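Local coordinates for protein carboxylic ester hydrolase (Aspergillus niger, PDB 7K4O) that probably hydrolyses ester bonds in tannins as a serine esterase, with gallic acid bound in its pocket here, at residues Trp90-Ile100 / Met149-Ser159; Asp132-Leu142 / Glu355-Thr366. All blocks are in the same frame, centred on the assembly; numbering follows the deposited sequence.

Contact 1: Trp90-Ile100 / Met149-Ser159. With GDE (3,4,5-trihydroxybenzoic acid), chain J.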
loop_
_atom_site.group_PDB
_atom_site.type_symbol
_atom_site.label_atom_id
_atom_site.label_comp_id
_atom_site.label_asym_id
_atom_site.label_seq_id
_atom_site.Cartn_x
_atom_site.Cartn_y
_atom_site.Cartn_z
ATOM N N TRP A 90 -0.214 6.600 -20.201
ATOM C CA TRP A 90 -1.214 7.046 -19.203
ATOM C C TRP A 90 -0.740 6.511 -17.845
ATOM O O TRP A 90 -0.376 5.328 -17.777
ATOM C CB TRP A 90 -2.615 6.515 -19.560
ATOM C CG TRP A 90 -3.577 6.662 -18.425
ATOM C CD1 TRP A 90 -3.908 5.711 -17.504
ATOM C CD2 TRP A 90 -4.270 7.856 -18.022
ATOM N NE1 TRP A 90 -4.796 6.233 -16.566
ATOM C CE2 TRP A 90 -5.003 7.550 -16.848
ATOM C CE3 TRP A 90 -4.328 9.161 -18.513
ATOM C CZ2 TRP A 90 -5.795 8.482 -16.190
ATOM C CZ3 TRP A 90 -5.082 10.109 -17.841
ATOM C CH2 TRP A 90 -5.793 9.783 -16.673
ATOM N N LEU A 91 -0.833 7.310 -16.804
ATOM C CA LEU A 91 -0.610 6.849 -15.432
ATOM C C LEU A 91 -1.826 7.225 -14.566
ATOM O O LEU A 91 -2.080 8.439 -14.345
ATOM C CB LEU A 91 0.649 7.467 -14.826
ATOM C CG LEU A 91 0.915 7.000 -13.403
ATOM C CD1 LEU A 91 1.253 5.548 -13.372
ATOM C CD2 LEU A 91 2.030 7.826 -12.724
ATOM N N SER A 92 -2.495 6.204 -14.043
ATOM C CA SER A 92 -3.454 6.377 -12.924
ATOM C C SER A 92 -2.670 6.424 -11.610
ATOM O O SER A 92 -1.757 5.667 -11.422
ATOM C CB SER A 92 -4.484 5.226 -12.900
ATOM O OG SER A 92 -5.452 5.361 -13.913
ATOM N N THR A 93 -3.128 7.245 -10.661
ATOM C CA THR A 93 -2.554 7.394 -9.318
ATOM C C THR A 93 -3.714 7.345 -8.323
ATOM O O THR A 93 -4.859 7.597 -8.707
ATOM C CB THR A 93 -1.756 8.696 -9.146
ATOM O OG1 THR A 93 -2.677 9.790 -9.183
ATOM C CG2 THR A 93 -0.702 8.851 -10.231
ATOM N N GLY A 94 -3.352 7.015 -7.104
ATOM C CA GLY A 94 -4.320 6.721 -6.042
ATOM C C GLY A 94 -3.977 7.336 -4.704
ATOM O O GLY A 94 -3.170 8.300 -4.617
ATOM N N GLY A 95 -4.594 6.780 -3.660
ATOM C CA GLY A 95 -4.731 7.465 -2.370
ATOM C C GLY A 95 -3.860 6.912 -1.244
ATOM O O GLY A 95 -2.776 6.346 -1.447
ATOM N N GLY A 96 -4.397 7.061 -0.036
ATOM C CA GLY A 96 -3.677 6.840 1.233
ATOM C C GLY A 96 -4.655 7.119 2.369
ATOM O O GLY A 96 -5.432 8.097 2.258
ATOM N N GLY A 97 -4.666 6.243 3.369
ATOM C CA GLY A 97 -5.669 6.363 4.444
ATOM C C GLY A 97 -7.045 6.145 3.840
ATOM O O GLY A 97 -7.229 5.146 3.116
ATOM N N TYR A 98 -7.990 7.032 4.120
ATOM C CA TYR A 98 -9.322 6.976 3.479
ATOM C C TYR A 98 -9.407 7.947 2.314
ATOM O O TYR A 98 -10.502 8.161 1.825
ATOM C CB TYR A 98 -10.427 7.198 4.524
ATOM C CG TYR A 98 -10.752 5.966 5.330
ATOM C CD1 TYR A 98 -9.998 5.615 6.450
ATOM C CD2 TYR A 98 -11.744 5.090 4.919
ATOM C CE1 TYR A 98 -10.251 4.450 7.172
ATOM C CE2 TYR A 98 -12.012 3.929 5.634
ATOM C CZ TYR A 98 -11.286 3.614 6.772
ATOM O OH TYR A 98 -11.545 2.438 7.442
ATOM N N ALA A 99 -8.285 8.491 1.856
ATOM C CA ALA A 99 -8.214 9.339 0.649
ATOM C C ALA A 99 -8.012 8.451 -0.575
ATOM O O ALA A 99 -7.370 7.415 -0.472
ATOM C CB ALA A 99 -7.083 10.356 0.718
ATOM N N ILE A 100 -8.605 8.876 -1.674
ATOM C CA ILE A 100 -8.532 8.123 -2.958
ATOM C C ILE A 100 -7.539 8.835 -3.896
ATOM O O ILE A 100 -7.252 8.272 -4.998
ATOM C CB ILE A 100 -9.918 8.010 -3.586
ATOM C CG1 ILE A 100 -9.933 6.911 -4.649
ATOM C CG2 ILE A 100 -10.441 9.349 -4.101
ATOM C CD1 ILE A 100 -11.328 6.557 -5.115
ATOM N N MET A 149 -17.691 3.651 -5.122
ATOM C CA MET A 149 -16.699 4.545 -5.755
ATOM C C MET A 149 -15.308 4.363 -5.095
ATOM O O MET A 149 -14.311 4.193 -5.817
ATOM C CB MET A 149 -17.168 5.981 -5.615
ATOM C CG MET A 149 -18.265 6.345 -6.597
ATOM S SD MET A 149 -17.679 6.342 -8.338
ATOM C CE MET A 149 -16.958 7.985 -8.373
ATOM N N PHE A 150 -15.219 4.315 -3.771
ATOM C CA PHE A 150 -13.938 4.091 -3.076
ATOM C C PHE A 150 -13.399 2.703 -3.389
ATOM O O PHE A 150 -12.193 2.531 -3.650
ATOM C CB PHE A 150 -14.132 4.278 -1.570
ATOM C CG PHE A 150 -12.894 4.225 -0.715
ATOM C CD1 PHE A 150 -11.804 5.045 -0.965
ATOM C CD2 PHE A 150 -12.827 3.382 0.374
ATOM C CE1 PHE A 150 -10.694 5.022 -0.140
ATOM C CE2 PHE A 150 -11.689 3.323 1.179
ATOM C CZ PHE A 150 -10.659 4.178 0.954
ATOM N N ALA A 151 -14.261 1.681 -3.356
ATOM C CA ALA A 151 -13.877 0.275 -3.547
ATOM C C ALA A 151 -13.189 0.092 -4.898
ATOM O O ALA A 151 -12.128 -0.532 -4.894
ATOM C CB ALA A 151 -15.059 -0.653 -3.414
ATOM N N TYR A 152 -13.853 0.491 -5.979
ATOM C CA TYR A 152 -13.316 0.205 -7.330
ATOM C C TYR A 152 -13.921 1.066 -8.421
ATOM O O TYR A 152 -13.320 1.117 -9.512
ATOM C CB TYR A 152 -13.499 -1.279 -7.677
ATOM C CG TYR A 152 -14.917 -1.735 -7.897
ATOM C CD1 TYR A 152 -15.535 -1.591 -9.125
ATOM C CD2 TYR A 152 -15.660 -2.330 -6.859
ATOM C CE1 TYR A 152 -16.839 -2.038 -9.332
ATOM C CE2 TYR A 152 -16.948 -2.797 -7.059
ATOM C CZ TYR A 152 -17.537 -2.651 -8.294
ATOM O OH TYR A 152 -18.831 -3.093 -8.504
ATOM N N LYS A 153 -15.052 1.705 -8.226
ATOM C CA LYS A 153 -15.735 2.282 -9.401
ATOM C C LYS A 153 -15.033 3.571 -9.825
ATOM O O LYS A 153 -14.998 3.878 -11.057
ATOM C CB LYS A 153 -17.226 2.509 -9.113
ATOM C CG LYS A 153 -18.041 2.919 -10.310
ATOM C CD LYS A 153 -19.574 2.718 -10.095
ATOM C CE LYS A 153 -20.129 3.630 -9.014
ATOM N NZ LYS A 153 -21.611 3.591 -8.990
ATOM N N ALA A 154 -14.574 4.397 -8.906
ATOM C CA ALA A 154 -13.949 5.699 -9.240
ATOM C C ALA A 154 -12.690 5.482 -10.107
ATOM O O ALA A 154 -12.472 6.236 -11.093
ATOM C CB ALA A 154 -13.566 6.463 -7.978
ATOM N N HIS A 155 -11.903 4.478 -9.796
ATOM C CA HIS A 155 -10.666 4.239 -10.590
ATOM C C HIS A 155 -10.989 3.697 -11.985
ATOM O O HIS A 155 -10.312 4.072 -12.972
ATOM C CB HIS A 155 -9.712 3.327 -9.857
ATOM C CG HIS A 155 -8.788 4.073 -8.978
ATOM N ND1 HIS A 155 -7.805 4.936 -9.510
ATOM C CD2 HIS A 155 -8.741 4.177 -7.634
ATOM C CE1 HIS A 155 -7.191 5.511 -8.494
ATOM N NE2 HIS A 155 -7.714 5.048 -7.333
ATOM N N ARG A 156 -12.021 2.892 -12.106
ATOM C CA ARG A 156 -12.487 2.426 -13.431
ATOM C C ARG A 156 -12.863 3.632 -14.299
ATOM O O ARG A 156 -12.451 3.699 -15.487
ATOM C CB ARG A 156 -13.645 1.459 -13.225
ATOM C CG ARG A 156 -14.266 0.941 -14.497
ATOM C CD ARG A 156 -13.256 0.336 -15.381
ATOM N NE ARG A 156 -13.960 -0.389 -16.456
ATOM C CZ ARG A 156 -13.321 -0.923 -17.502
ATOM N NH1 ARG A 156 -12.001 -0.899 -17.586
ATOM N NH2 ARG A 156 -14.011 -1.548 -18.426
ATOM N N GLU A 157 -13.663 4.557 -13.739
ATOM C CA GLU A 157 -14.135 5.751 -14.467
ATOM C C GLU A 157 -12.940 6.646 -14.843
ATOM O O GLU A 157 -12.905 7.152 -15.980
ATOM C CB GLU A 157 -15.169 6.468 -13.622
ATOM C CG GLU A 157 -16.485 5.709 -13.508
ATOM C CD GLU A 157 -17.469 6.176 -12.437
ATOM O OE1 GLU A 157 -17.184 7.188 -11.743
ATOM O OE2 GLU A 157 -18.538 5.518 -12.326
ATOM N N LEU A 158 -12.038 6.871 -13.895
ATOM C CA LEU A 158 -10.833 7.694 -14.139
ATOM C C LEU A 158 -10.060 7.114 -15.330
ATOM O O LEU A 158 -9.649 7.885 -16.219
ATOM C CB LEU A 158 -9.970 7.795 -12.887
ATOM C CG LEU A 158 -8.541 8.365 -13.062
ATOM C CD1 LEU A 158 -8.535 9.751 -13.677
ATOM C CD2 LEU A 158 -7.791 8.295 -11.754
ATOM N N SER A 159 -9.798 5.820 -15.330
ATOM C CA SER A 159 -9.018 5.238 -16.449
ATOM C C SER A 159 -9.789 5.388 -17.748
ATOM O O SER A 159 -9.171 5.785 -18.788
ATOM C CB SER A 159 -8.664 3.812 -16.179
ATOM O OG SER A 159 -7.753 3.732 -15.107
HETATM O OAA GDE J . -2.995 4.134 3.185
HETATM O OAB GDE J . -1.512 4.315 4.817
HETATM O OAC GDE J . -6.580 1.093 5.274
HETATM O OAD GDE J . -2.601 0.305 7.799
HETATM O OAE GDE J . -5.167 -0.256 7.298
HETATM C CAF GDE J . -4.572 2.434 4.789
HETATM C CAG GDE J . -2.538 2.034 6.077
HETATM C CAH GDE J . -2.546 3.796 4.322
HETATM C CAI GDE J . -5.231 1.436 5.523
HETATM C CAJ GDE J . -3.214 1.051 6.845
HETATM C CAK GDE J . -3.264 2.737 5.128
HETATM C CAL GDE J . -4.516 0.754 6.545
HETATM O O HOH W 1 -7.547 4.723 -12.323
#
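I100, F150 and A154 form the apolar packing at the loop end of this contact; the strand itself, 90-93, runs nearly antiparallel to helix 149-159 (160°), the axes approaching to 9.5 Å. I100 sets CG1 anti to its backbone N (chi1 -163°), and the extended branch brings CD1 within 3.6 Å of A154 CB. F150 reaches the loop with its ring: I100 CB, A99 O and G97 O sit at its edge, while CE2 lies 4.1 Å from Y98 CD2, the two side chains crossing at about a right angle. At the strand end, L158 CD1 lies in the plane of the W90 indole, at its edge, 3.9 Å from CZ2.

The polar part is built round H155. Its ring edge faces the strand, with CE1 in plane 3.1 Å from T93 O. NE2 is hydrogen-bonded to E191, and ND1 over 2.8 Å to a water, which donates to H155 O and bonds S92 OG. Partners at both nitrogens should fix the rotation of the ring. W90 NE1 donates to the same S92 OG over 2.9 Å, tilted 16° from the indole plane. S159 OG is hydrogen-bonded to E202.

The glycine-rich loop contributes to the gallate site. The type II' turn from G96 to A99 presents G97 N to gallate OAA at 2.7 Å, and E187 N, next to S186, the probable nucleophile on a GxSxG elbow, also bonds the ligand; this is consistent with an oxyanion hole.

Around the contact, strand 89-93 runs between strands 115-120 and 179-185 in the central sheet, and helix 144-169 packs against it. Helix 187-196 flanks both segments: E191 touches I100 and bonds G95 N, while R190 bonds backbone oxygens of F150 and A151.

Contact 2: Asp132-Leu142 / Glu355-Thr366; sequences DTAMLLANGTL and EYIALLVDKNGT. With NAG (2-acetamido-2-deoxy-beta-D-glucopyranose), chain E; NAG (2-acetamido-2-deoxy-beta-D-glucopyranose), chain H.
D132 meets E355 through one oxygen each: OD2 stands 2.5 Å from OE2, with the carboxylate planes only 20° apart. Oxygens this close suggest that one acid holds a proton and shares it. E355 is extended and has OE1 hydrogen-bonded to Q351. D132 CB also packs on L359 CD2.

M135 follows, bent at chi2 and chi3, laying CB 3.9 Å from L359 CD1 and CG 4.0 Å from L360 CD2; it crosses both leucines at about a right angle.

L136 inserts both methyls against the backbone from L359 to K363. CD1 lies 3.5 Å from K363 O, and CD2 is 3.7 Å from L359 O, a buried carbonyl with no polar partner in the model.

From L137 and A138, which face T141 as a classic beta bulge, the chain enters the type II turn A138-T141. N139 brings OD1 within 3.3 Å of N364 CA, and its ND2 is bonded to N-acetylglucosamine, as is N364 ND2 across the contact. G140 N then donates to K363 O over 2.8 Å at a nearly straight 170°, arriving 36° above the carbonyl plane. K363 has positive phi just past the helix, and its NZ bends back to L360 O while forming a salt bridge with E389.

N139-G140-T141 and N364-G365-T366 are both N-glycosylation sequons, and the approach of N139 CA to N364 CA, 4.4 Å, sets the two attachment loops side by side. The arrangement joins the connection before helix 144-169 to a long insertion between strands 205-209 and 410-416, consistent with the lid that tannases and feruloyl esterases place over an alpha/beta-hydrolase core; L352, on the same helix as E355, lines the gallate pocket.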
loop_
_atom_site.group_PDB
_atom_site.type_symbol
_atom_site.label_atom_id
_atom_site.label_comp_id
_atom_site.label_asym_id
_atom_site.label_seq_id
_atom_site.Cartn_x
_atom_site.Cartn_y
_atom_site.Cartn_z
ATOM N N ASP A 132 -14.067 8.619 4.137
ATOM C CA ASP A 132 -14.680 8.477 5.492
ATOM C C ASP A 132 -15.656 9.602 5.772
ATOM O O ASP A 132 -16.787 9.258 6.248
ATOM C CB ASP A 132 -13.632 8.274 6.558
ATOM C CG ASP A 132 -12.534 9.315 6.668
ATOM O OD1 ASP A 132 -12.435 10.180 5.797
ATOM O OD2 ASP A 132 -11.723 9.130 7.606
ATOM N N THR A 133 -15.394 10.823 5.311
ATOM C CA THR A 133 -16.330 11.955 5.527
ATOM C C THR A 133 -17.588 11.817 4.674
ATOM O O THR A 133 -18.600 12.396 5.040
ATOM C CB THR A 133 -15.631 13.297 5.336
ATOM O OG1 THR A 133 -15.442 13.553 3.936
ATOM C CG2 THR A 133 -14.302 13.290 6.056
ATOM N N ALA A 134 -17.584 10.996 3.633
ATOM C CA ALA A 134 -18.714 10.825 2.713
ATOM C C ALA A 134 -19.410 9.464 2.894
ATOM O O ALA A 134 -20.351 9.203 2.135
ATOM C CB ALA A 134 -18.197 11.005 1.288
ATOM N N MET A 135 -18.956 8.633 3.812
ATOM C CA MET A 135 -19.372 7.212 3.843
ATOM C C MET A 135 -20.773 7.050 4.441
ATOM O O MET A 135 -21.390 6.017 4.121
ATOM C CB MET A 135 -18.347 6.378 4.612
ATOM C CG MET A 135 -18.457 4.899 4.458
ATOM S SD MET A 135 -18.239 4.286 2.763
ATOM C CE MET A 135 -16.463 4.468 2.656
ATOM N N LEU A 136 -21.243 7.976 5.287
ATOM C CA LEU A 136 -22.515 7.767 6.015
ATOM C C LEU A 136 -23.541 8.799 5.592
ATOM O O LEU A 136 -23.274 10.007 5.624
ATOM C CB LEU A 136 -22.313 7.824 7.528
ATOM C CG LEU A 136 -21.339 6.836 8.121
ATOM C CD1 LEU A 136 -21.189 7.097 9.614
ATOM C CD2 LEU A 136 -21.692 5.401 7.840
ATOM N N LEU A 137 -24.723 8.335 5.212
ATOM C CA LEU A 137 -25.883 9.225 5.008
ATOM C C LEU A 137 -26.496 9.674 6.348
ATOM O O LEU A 137 -27.099 10.771 6.391
ATOM C CB LEU A 137 -26.931 8.543 4.141
ATOM C CG LEU A 137 -26.526 8.196 2.709
ATOM C CD1 LEU A 137 -27.640 7.449 2.007
ATOM C CD2 LEU A 137 -26.166 9.480 1.934
ATOM N N ALA A 138 -26.395 8.846 7.368
ATOM C CA ALA A 138 -26.927 9.065 8.730
ATOM C C ALA A 138 -26.242 8.035 9.596
ATOM O O ALA A 138 -25.605 7.111 9.086
ATOM C CB ALA A 138 -28.442 8.909 8.785
ATOM N N ASN A 139 -26.397 8.156 10.901
ATOM C CA ASN A 139 -25.913 7.126 11.812
ATOM C C ASN A 139 -26.743 5.873 11.564
ATOM O O ASN A 139 -27.993 5.954 11.662
ATOM C CB ASN A 139 -25.957 7.584 13.264
ATOM C CG ASN A 139 -24.901 8.637 13.547
ATOM O OD1 ASN A 139 -23.738 8.524 13.104
ATOM N ND2 ASN A 139 -25.316 9.689 14.209
ATOM N N GLY A 140 -26.059 4.804 11.176
ATOM C CA GLY A 140 -26.648 3.521 10.783
ATOM C C GLY A 140 -26.884 3.354 9.307
ATOM O O GLY A 140 -27.304 2.268 8.946
ATOM N N THR A 141 -26.625 4.362 8.484
ATOM C CA THR A 141 -26.980 4.275 7.045
ATOM C C THR A 141 -25.744 4.565 6.181
ATOM O O THR A 141 -25.317 5.708 6.119
ATOM C CB THR A 141 -28.089 5.259 6.695
ATOM O OG1 THR A 141 -29.185 5.085 7.605
ATOM C CG2 THR A 141 -28.603 5.075 5.297
ATOM N N LEU A 142 -25.173 3.514 5.625
ATOM C CA LEU A 142 -24.099 3.734 4.614
ATOM C C LEU A 142 -24.544 4.403 3.253
ATOM O O LEU A 142 -25.689 4.267 2.674
ATOM C CB LEU A 142 -23.545 2.343 4.296
ATOM C CG LEU A 142 -22.045 2.245 4.074
ATOM C CD1 LEU A 142 -21.299 2.390 5.382
ATOM C CD2 LEU A 142 -21.699 0.925 3.412
ATOM N N GLU A 355 -11.458 3.225 13.569
ATOM C CA GLU A 355 -12.254 3.855 12.509
ATOM C C GLU A 355 -12.994 2.761 11.717
ATOM O O GLU A 355 -14.155 3.012 11.290
ATOM C CB GLU A 355 -11.394 4.699 11.572
ATOM C CG GLU A 355 -12.202 5.269 10.404
ATOM C CD GLU A 355 -11.650 6.506 9.753
ATOM O OE1 GLU A 355 -10.475 6.840 9.995
ATOM O OE2 GLU A 355 -12.412 7.160 9.020
ATOM N N TYR A 356 -12.365 1.652 11.369
ATOM C CA TYR A 356 -13.035 0.568 10.626
ATOM C C TYR A 356 -14.306 0.133 11.401
ATOM O O TYR A 356 -15.408 0.096 10.819
ATOM C CB TYR A 356 -12.133 -0.616 10.349
ATOM C CG TYR A 356 -12.889 -1.810 9.831
ATOM C CD1 TYR A 356 -13.604 -1.719 8.661
ATOM C CD2 TYR A 356 -12.934 -3.018 10.495
ATOM C CE1 TYR A 356 -14.368 -2.778 8.187
ATOM C CE2 TYR A 356 -13.612 -4.114 9.985
ATOM C CZ TYR A 356 -14.339 -4.001 8.818
ATOM O OH TYR A 356 -15.087 -5.044 8.344
ATOM N N ILE A 357 -14.153 -0.166 12.678
ATOM C CA ILE A 357 -15.333 -0.635 13.476
ATOM C C ILE A 357 -16.396 0.454 13.516
ATOM O O ILE A 357 -17.587 0.165 13.247
ATOM C CB ILE A 357 -14.912 -1.126 14.867
ATOM C CG1 ILE A 357 -13.900 -2.267 14.781
ATOM C CG2 ILE A 357 -16.158 -1.494 15.691
ATOM C CD1 ILE A 357 -14.256 -3.420 13.868
ATOM N N ALA A 358 -16.024 1.688 13.836
ATOM C CA ALA A 358 -17.012 2.776 13.986
ATOM C C ALA A 358 -17.696 3.079 12.646
ATOM O O ALA A 358 -18.916 3.333 12.615
ATOM C CB ALA A 358 -16.371 4.004 14.573
ATOM N N LEU A 359 -16.935 3.149 11.538
ATOM C CA LEU A 359 -17.440 3.657 10.248
ATOM C C LEU A 359 -18.155 2.553 9.450
ATOM O O LEU A 359 -19.174 2.844 8.845
ATOM C CB LEU A 359 -16.270 4.181 9.415
ATOM C CG LEU A 359 -16.672 4.898 8.134
ATOM C CD1 LEU A 359 -17.384 6.204 8.421
ATOM C CD2 LEU A 359 -15.427 5.061 7.274
ATOM N N LEU A 360 -17.565 1.370 9.343
ATOM C CA LEU A 360 -18.015 0.375 8.369
ATOM C C LEU A 360 -18.663 -0.843 9.039
ATOM O O LEU A 360 -19.260 -1.633 8.343
ATOM C CB LEU A 360 -16.846 -0.007 7.474
ATOM C CG LEU A 360 -16.458 1.073 6.461
ATOM C CD1 LEU A 360 -15.066 0.771 5.941
ATOM C CD2 LEU A 360 -17.468 1.115 5.334
ATOM N N VAL A 361 -18.546 -0.995 10.347
ATOM C CA VAL A 361 -19.259 -2.063 11.080
ATOM C C VAL A 361 -20.452 -1.432 11.800
ATOM O O VAL A 361 -21.609 -1.746 11.451
ATOM C CB VAL A 361 -18.311 -2.818 12.014
ATOM C CG1 VAL A 361 -19.106 -3.877 12.791
ATOM C CG2 VAL A 361 -17.154 -3.456 11.246
ATOM N N ASP A 362 -20.202 -0.494 12.697
ATOM C CA ASP A 362 -21.275 0.191 13.476
ATOM C C ASP A 362 -21.965 1.262 12.643
ATOM O O ASP A 362 -23.135 1.657 12.930
ATOM C CB ASP A 362 -20.685 0.800 14.740
ATOM C CG ASP A 362 -20.133 -0.225 15.734
ATOM O OD1 ASP A 362 -20.375 -1.426 15.583
ATOM O OD2 ASP A 362 -19.396 0.218 16.637
ATOM N N LYS A 363 -21.260 1.828 11.660
ATOM C CA LYS A 363 -21.808 2.844 10.739
ATOM C C LYS A 363 -22.308 4.075 11.503
ATOM O O LYS A 363 -23.299 4.702 11.099
ATOM C CB LYS A 363 -22.862 2.221 9.835
ATOM C CG LYS A 363 -22.343 1.046 9.009
ATOM C CD LYS A 363 -23.450 0.293 8.307
ATOM C CE LYS A 363 -23.038 -0.899 7.467
ATOM N NZ LYS A 363 -22.413 -2.023 8.224
ATOM N N ASN A 364 -21.557 4.501 12.509
ATOM C CA ASN A 364 -22.007 5.691 13.268
ATOM C C ASN A 364 -20.876 6.518 13.844
ATOM O O ASN A 364 -21.150 7.216 14.835
ATOM C CB ASN A 364 -22.956 5.265 14.389
ATOM C CG ASN A 364 -22.355 4.322 15.396
ATOM O OD1 ASN A 364 -21.133 4.107 15.421
ATOM N ND2 ASN A 364 -23.211 3.780 16.276
ATOM N N GLY A 365 -19.687 6.499 13.256
ATOM C CA GLY A 365 -18.600 7.386 13.685
ATOM C C GLY A 365 -17.318 7.049 12.978
ATOM O O GLY A 365 -17.307 6.155 12.109
ATOM N N THR A 366 -16.249 7.733 13.365
ATOM C CA THR A 366 -14.892 7.505 12.809
ATOM C C THR A 366 -13.921 7.172 13.939
ATOM O O THR A 366 -12.763 6.911 13.666
ATOM C CB THR A 366 -14.443 8.694 11.957
ATOM O OG1 THR A 366 -14.565 9.866 12.765
ATOM C CG2 THR A 366 -15.257 8.833 10.685
HETATM C C1 NAG E . -22.894 2.870 17.320
HETATM C C2 NAG E . -23.573 3.199 18.692
HETATM C C3 NAG E . -23.307 2.121 19.694
HETATM C C4 NAG E . -23.841 0.793 19.104
HETATM C C5 NAG E . -23.183 0.550 17.753
HETATM C C6 NAG E . -23.833 -0.655 17.079
HETATM C C7 NAG E . -23.746 5.627 19.058
HETATM C C8 NAG E . -23.017 6.828 19.569
HETATM N N2 NAG E . -23.076 4.493 19.132
HETATM O O3 NAG E . -24.067 2.589 20.807
HETATM O O4 NAG E . -23.414 -0.330 19.888
HETATM O O5 NAG E . -23.397 1.639 16.919
HETATM O O6 NAG E . -25.077 -0.313 16.419
HETATM O O7 NAG E . -24.881 5.698 18.670
HETATM C C1 NAG H . -24.444 10.765 14.681
HETATM C C2 NAG H . -25.026 12.156 14.728
HETATM C C3 NAG H . -24.055 13.142 15.359
HETATM C C4 NAG H . -23.783 12.584 16.743
HETATM C C5 NAG H . -23.199 11.166 16.617
HETATM C C6 NAG H . -22.743 10.498 17.916
HETATM C C7 NAG H . -24.494 12.639 12.359
HETATM C C8 NAG H . -24.882 12.044 11.012
HETATM N N2 NAG H . -25.334 12.342 13.334
HETATM O O3 NAG H . -24.607 14.447 15.284
HETATM O O4 NAG H . -22.694 13.245 17.354
HETATM O O5 NAG H . -24.177 10.352 16.012
HETATM O O6 NAG H . -23.752 10.684 18.924
HETATM O O7 NAG H . -23.455 13.233 12.584
#

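Overall arrangement
Contact 1 is buried, its centre about 13 Å from that of the chain, whereas contact 2 lies about 23 Å out and is only partly buried. The former holds a central strand to its covering helix and is tied together by a histidine, serines and water; the latter couples a peripheral connection to the inserted region through leucines and a methionine, a close acid pair, one backbone bond and glycosylated loops. Strand 141-142 leads directly into helix 144-169, linking them in sequence. They also touch in space: Y98, on the glycine-rich loop of contact 1, packs CE1 3.6 Å from E355 CD and CB 3.7 Å from D132 CG.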